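Local coordinates for sensor protein (Bacillus halodurans, PDB 3O5Y) that probably acts as a two-component sensor histidine kinase that uses ATP to phosphorylate a protein histidine, this piece being its GAF sensor domain, at residues A[9-21]-A[126-140]. Sequence-based numbering, arbitrary orientation.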
loop_
_atom_site.group_PDB
_atom_site.type_symbol
_atom_site.label_atom_id
_atom_site.label_comp_id
_atom_site.label_asym_id
_atom_site.label_seq_id
_atom_site.Cartn_x
_atom_site.Cartn_y
_atom_site.Cartn_z
ATOM N N ILE A 9 4.042 -14.367 -3.596
ATOM C CA ILE A 9 2.780 -13.743 -4.010
ATOM C C ILE A 9 2.920 -12.219 -4.225
ATOM O O ILE A 9 2.501 -11.682 -5.261
ATOM C CB ILE A 9 1.648 -14.051 -2.991
ATOM C CG1 ILE A 9 1.228 -15.518 -3.096
ATOM C CG2 ILE A 9 0.439 -13.167 -3.223
ATOM C CD1 ILE A 9 0.079 -15.918 -2.178
ATOM N N ILE A 10 3.516 -11.548 -3.244
ATOM C CA ILE A 10 3.720 -10.121 -3.296
ATOM C C ILE A 10 4.721 -9.766 -4.375
ATOM O O ILE A 10 4.435 -8.908 -5.208
ATOM C CB ILE A 10 4.131 -9.535 -1.899
ATOM C CG1 ILE A 10 2.892 -9.353 -1.032
ATOM C CG2 ILE A 10 4.805 -8.172 -2.018
ATOM C CD1 ILE A 10 2.636 -10.481 -0.133
ATOM N N ASN A 11 5.879 -10.428 -4.371
ATOM C CA ASN A 11 6.933 -10.120 -5.343
ATOM C C ASN A 11 6.482 -10.290 -6.781
ATOM O O ASN A 11 6.875 -9.532 -7.667
ATOM C CB ASN A 11 8.174 -10.963 -5.091
ATOM C CG ASN A 11 8.997 -10.443 -3.942
ATOM O OD1 ASN A 11 9.040 -9.234 -3.688
ATOM N ND2 ASN A 11 9.660 -11.349 -3.232
ATOM N N ASN A 12 5.635 -11.288 -6.989
ATOM C CA ASN A 12 5.104 -11.582 -8.291
ATOM C C ASN A 12 4.170 -10.472 -8.717
ATOM O O ASN A 12 4.134 -10.091 -9.878
ATOM C CB ASN A 12 4.366 -12.909 -8.263
ATOM C CG ASN A 12 3.517 -13.119 -9.487
ATOM O OD1 ASN A 12 4.043 -13.387 -10.574
ATOM N ND2 ASN A 12 2.194 -12.976 -9.333
HETATM N N MSE A 13 3.419 -9.957 -7.755
HETATM C CA MSE A 13 2.505 -8.877 -8.000
HETATM C C MSE A 13 3.290 -7.622 -8.373
HETATM O O MSE A 13 2.932 -6.883 -9.305
HETATM C CB MSE A 13 1.722 -8.616 -6.744
HETATM C CG MSE A 13 0.373 -8.056 -7.014
HETATM SE SE MSE A 13 0.159 -6.356 -6.104
HETATM C CE MSE A 13 0.985 -6.708 -4.356
ATOM N N ILE A 14 4.366 -7.395 -7.637
ATOM C CA ILE A 14 5.233 -6.270 -7.903
ATOM C C ILE A 14 5.853 -6.374 -9.300
ATOM O O ILE A 14 5.919 -5.364 -10.018
ATOM C CB ILE A 14 6.276 -6.091 -6.775
ATOM C CG1 ILE A 14 5.558 -5.550 -5.530
ATOM C CG2 ILE A 14 7.360 -5.123 -7.196
ATOM C CD1 ILE A 14 6.341 -5.658 -4.241
ATOM N N ASP A 15 6.253 -7.588 -9.695
ATOM C CA ASP A 15 6.807 -7.813 -11.028
ATOM C C ASP A 15 5.829 -7.464 -12.145
ATOM O O ASP A 15 6.241 -7.039 -13.213
ATOM C CB ASP A 15 7.276 -9.263 -11.226
ATOM C CG ASP A 15 8.480 -9.631 -10.367
ATOM O OD1 ASP A 15 9.321 -8.756 -10.084
ATOM O OD2 ASP A 15 8.577 -10.825 -9.974
ATOM N N LYS A 16 4.539 -7.667 -11.921
ATOM C CA LYS A 16 3.573 -7.334 -12.953
ATOM C C LYS A 16 3.379 -5.825 -13.008
ATOM O O LYS A 16 3.287 -5.240 -14.101
ATOM C CB LYS A 16 2.240 -8.020 -12.709
ATOM C CG LYS A 16 2.265 -9.533 -12.798
ATOM C CD LYS A 16 1.243 -10.048 -11.788
ATOM C CE LYS A 16 0.734 -11.443 -12.051
ATOM N NZ LYS A 16 -0.573 -11.650 -11.330
ATOM N N LEU A 17 3.338 -5.195 -11.835
ATOM C CA LEU A 17 3.098 -3.758 -11.749
ATOM C C LEU A 17 4.186 -2.957 -12.441
ATOM O O LEU A 17 3.898 -1.994 -13.143
ATOM C CB LEU A 17 2.903 -3.290 -10.303
ATOM C CG LEU A 17 1.593 -3.736 -9.642
ATOM C CD1 LEU A 17 1.459 -3.078 -8.294
ATOM C CD2 LEU A 17 0.384 -3.410 -10.516
ATOM N N LYS A 18 5.430 -3.379 -12.263
ATOM C CA LYS A 18 6.546 -2.790 -12.985
ATOM C C LYS A 18 6.281 -2.595 -14.492
ATOM O O LYS A 18 6.756 -1.629 -15.089
ATOM C CB LYS A 18 7.791 -3.644 -12.778
ATOM C CG LYS A 18 8.417 -3.486 -11.410
ATOM C CD LYS A 18 9.280 -4.694 -11.036
ATOM C CE LYS A 18 10.770 -4.447 -11.311
ATOM N NZ LYS A 18 11.642 -5.348 -10.474
ATOM N N LEU A 19 5.506 -3.494 -15.088
ATOM C CA LEU A 19 5.327 -3.529 -16.535
ATOM C C LEU A 19 4.048 -2.884 -16.995
ATOM O O LEU A 19 3.864 -2.654 -18.195
ATOM C CB LEU A 19 5.345 -4.986 -17.024
ATOM C CG LEU A 19 6.656 -5.741 -16.736
ATOM C CD1 LEU A 19 6.490 -7.233 -16.840
ATOM C CD2 LEU A 19 7.804 -5.253 -17.618
ATOM N N LEU A 20 3.161 -2.590 -16.051
ATOM C CA LEU A 20 1.793 -2.209 -16.377
ATOM C C LEU A 20 1.380 -0.829 -15.871
ATOM O O LEU A 20 0.490 -0.181 -16.450
ATOM C CB LEU A 20 0.842 -3.263 -15.821
ATOM C CG LEU A 20 0.934 -4.599 -16.569
ATOM C CD1 LEU A 20 0.165 -5.686 -15.834
ATOM C CD2 LEU A 20 0.426 -4.437 -17.991
ATOM N N VAL A 21 2.021 -0.388 -14.792
ATOM C CA VAL A 21 1.565 0.776 -14.063
ATOM C C VAL A 21 2.749 1.611 -13.640
ATOM O O VAL A 21 3.716 1.094 -13.101
ATOM C CB VAL A 21 0.718 0.336 -12.847
ATOM C CG1 VAL A 21 0.543 1.458 -11.881
ATOM C CG2 VAL A 21 -0.656 -0.147 -13.311
ATOM N N ASP A 126 -5.926 2.900 -14.714
ATOM C CA ASP A 126 -4.973 2.340 -13.781
ATOM C C ASP A 126 -5.651 1.996 -12.467
ATOM O O ASP A 126 -5.394 0.944 -11.915
ATOM C CB ASP A 126 -3.781 3.282 -13.561
ATOM C CG ASP A 126 -2.813 3.287 -14.740
ATOM O OD1 ASP A 126 -3.013 2.496 -15.709
ATOM O OD2 ASP A 126 -1.850 4.086 -14.695
ATOM N N LEU A 127 -6.536 2.864 -11.983
ATOM C CA LEU A 127 -7.228 2.603 -10.724
ATOM C C LEU A 127 -8.153 1.398 -10.812
ATOM O O LEU A 127 -8.205 0.610 -9.879
ATOM C CB LEU A 127 -7.984 3.837 -10.191
ATOM C CG LEU A 127 -7.121 5.047 -9.796
ATOM C CD1 LEU A 127 -7.949 6.327 -9.747
ATOM C CD2 LEU A 127 -6.447 4.843 -8.465
ATOM N N ALA A 128 -8.889 1.265 -11.914
ATOM C CA ALA A 128 -9.757 0.087 -12.129
ATOM C C ALA A 128 -8.919 -1.179 -12.180
ATOM O O ALA A 128 -9.251 -2.178 -11.526
ATOM C CB ALA A 128 -10.582 0.215 -13.398
ATOM N N PHE A 129 -7.811 -1.114 -12.915
ATOM C CA PHE A 129 -6.915 -2.260 -13.034
ATOM C C PHE A 129 -6.331 -2.664 -11.677
ATOM O O PHE A 129 -6.384 -3.814 -11.316
ATOM C CB PHE A 129 -5.813 -1.992 -14.067
ATOM C CG PHE A 129 -4.801 -3.086 -14.156
ATOM C CD1 PHE A 129 -3.552 -2.942 -13.554
ATOM C CD2 PHE A 129 -5.101 -4.278 -14.838
ATOM C CE1 PHE A 129 -2.615 -3.953 -13.622
ATOM C CE2 PHE A 129 -4.168 -5.319 -14.922
ATOM C CZ PHE A 129 -2.924 -5.168 -14.311
ATOM N N LEU A 130 -5.786 -1.717 -10.927
ATOM C CA LEU A 130 -5.262 -1.995 -9.584
ATOM C C LEU A 130 -6.270 -2.608 -8.623
ATOM O O LEU A 130 -5.918 -3.515 -7.861
ATOM C CB LEU A 130 -4.691 -0.727 -8.946
ATOM C CG LEU A 130 -3.346 -0.303 -9.523
ATOM C CD1 LEU A 130 -2.990 1.067 -9.007
ATOM C CD2 LEU A 130 -2.239 -1.321 -9.202
ATOM N N GLU A 131 -7.504 -2.104 -8.649
ATOM C CA GLU A 131 -8.543 -2.560 -7.721
ATOM C C GLU A 131 -8.892 -4.038 -7.977
ATOM O O GLU A 131 -9.054 -4.827 -7.035
ATOM C CB GLU A 131 -9.807 -1.679 -7.809
ATOM N N GLN A 132 -8.981 -4.396 -9.254
ATOM C CA GLN A 132 -9.300 -5.749 -9.649
ATOM C C GLN A 132 -8.120 -6.648 -9.253
ATOM O O GLN A 132 -8.307 -7.699 -8.623
ATOM C CB GLN A 132 -9.678 -5.789 -11.142
ATOM C CG GLN A 132 -9.212 -6.992 -11.960
ATOM C CD GLN A 132 -7.846 -6.760 -12.594
ATOM O OE1 GLN A 132 -7.596 -5.706 -13.182
ATOM N NE2 GLN A 132 -6.958 -7.731 -12.467
ATOM N N LEU A 133 -6.910 -6.185 -9.546
ATOM C CA LEU A 133 -5.695 -6.925 -9.223
ATOM C C LEU A 133 -5.534 -7.141 -7.709
ATOM O O LEU A 133 -5.192 -8.235 -7.289
ATOM C CB LEU A 133 -4.494 -6.193 -9.823
ATOM C CG LEU A 133 -3.149 -6.803 -10.243
ATOM C CD1 LEU A 133 -2.167 -6.683 -9.117
ATOM C CD2 LEU A 133 -3.229 -8.249 -10.769
ATOM N N THR A 134 -5.828 -6.122 -6.897
ATOM C CA THR A 134 -5.707 -6.240 -5.444
ATOM C C THR A 134 -6.867 -7.021 -4.820
ATOM O O THR A 134 -6.703 -7.638 -3.762
ATOM C CB THR A 134 -5.594 -4.862 -4.735
ATOM O OG1 THR A 134 -6.758 -4.094 -5.018
ATOM C CG2 THR A 134 -4.401 -4.080 -5.203
ATOM N N ASP A 135 -8.038 -6.997 -5.454
ATOM C CA ASP A 135 -9.129 -7.868 -5.012
ATOM C C ASP A 135 -8.795 -9.366 -5.163
ATOM O O ASP A 135 -9.158 -10.175 -4.301
ATOM C CB ASP A 135 -10.432 -7.538 -5.734
ATOM C CG ASP A 135 -11.034 -6.225 -5.282
ATOM O OD1 ASP A 135 -10.591 -5.649 -4.247
ATOM O OD2 ASP A 135 -11.974 -5.769 -5.969
ATOM N N HIS A 136 -8.112 -9.740 -6.249
ATOM C CA HIS A 136 -7.643 -11.128 -6.395
ATOM C C HIS A 136 -6.523 -11.407 -5.398
ATOM O O HIS A 136 -6.394 -12.512 -4.874
ATOM C CB HIS A 136 -7.169 -11.417 -7.822
ATOM C CG HIS A 136 -8.280 -11.552 -8.811
ATOM N ND1 HIS A 136 -9.130 -12.641 -8.835
ATOM C CD2 HIS A 136 -8.675 -10.747 -9.825
ATOM C CE1 HIS A 136 -10.009 -12.486 -9.813
ATOM N NE2 HIS A 136 -9.761 -11.339 -10.420
ATOM N N LEU A 137 -5.730 -10.389 -5.113
ATOM C CA LEU A 137 -4.595 -10.535 -4.216
ATOM C C LEU A 137 -5.076 -10.917 -2.826
ATOM O O LEU A 137 -4.472 -11.758 -2.171
ATOM C CB LEU A 137 -3.806 -9.219 -4.169
ATOM C CG LEU A 137 -2.312 -9.074 -3.854
ATOM C CD1 LEU A 137 -2.083 -8.223 -2.615
ATOM C CD2 LEU A 137 -1.558 -10.407 -3.803
ATOM N N ALA A 138 -6.181 -10.314 -2.395
ATOM C CA ALA A 138 -6.756 -10.593 -1.084
ATOM C C ALA A 138 -7.204 -12.047 -0.949
ATOM O O ALA A 138 -7.026 -12.645 0.114
ATOM C CB ALA A 138 -7.916 -9.667 -0.810
ATOM N N VAL A 139 -7.785 -12.600 -2.019
ATOM C CA VAL A 139 -8.184 -14.002 -2.018
ATOM C C VAL A 139 -6.952 -14.919 -1.892
ATOM O O VAL A 139 -6.931 -15.835 -1.056
ATOM C CB VAL A 139 -8.997 -14.387 -3.273
ATOM C CG1 VAL A 139 -9.320 -15.887 -3.255
ATOM C CG2 VAL A 139 -10.265 -13.535 -3.390
ATOM N N SER A 140 -5.937 -14.638 -2.706
ATOM C CA SER A 140 -4.695 -15.400 -2.753
ATOM C C SER A 140 -3.960 -15.389 -1.422
ATOM O O SER A 140 -3.392 -16.399 -1.023
ATOM C CB SER A 140 -3.773 -14.830 -3.846
ATOM O OG SER A 140 -4.357 -14.968 -5.141
#
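M13 of helix 9-20, a selenomethionine, meets two leucines of helix 126-140 with different parts of one bent side chain: CG lies 3.6 Å from CD1 of L133, while the M13 and L137 side chains cross at about a right angle, CE lying 3.8 Å from CD1 of L137. The pair illustrates how antiparallel helices, here at 166° with the axes of these short segments 11.4 Å apart at their closest, can be held largely by apolar side chains, with no hydrogen bond between the two segments. On the buried side, CD2 of L17 and CD2 of L130 close to 3.6 Å; at the other end of the contact the partly exposed I9 sets CG2 3.5 Å from CD2 of L137. The F129 ring reaches across because its CG stands trans to the backbone N (chi1 175°). L17 CD2 comes to the ring's edge, L20 CD1 approaches CZ to 3.5 Å, and V21 CG2 lies more loosely near CD1. Replacing F129 by an alanine would probably open a gap between the helices and leave L20 and V21 without their main apolar partner across the contact. The outer margin is looser: exposed K16 only brings NZ to 4.4 Å from L133 CD2, and S140 bonds its OG back to H136 O within its own helix. Within the GAF domain, built on an antiparallel sheet, the contact pairs the N-terminal helix with the C-terminal one against that sheet, where M13 and T134 share L112 of strand 108-116, I10 and I14 rest on strand 35-42, and L130, T134 and A138 pack on strand 96-103.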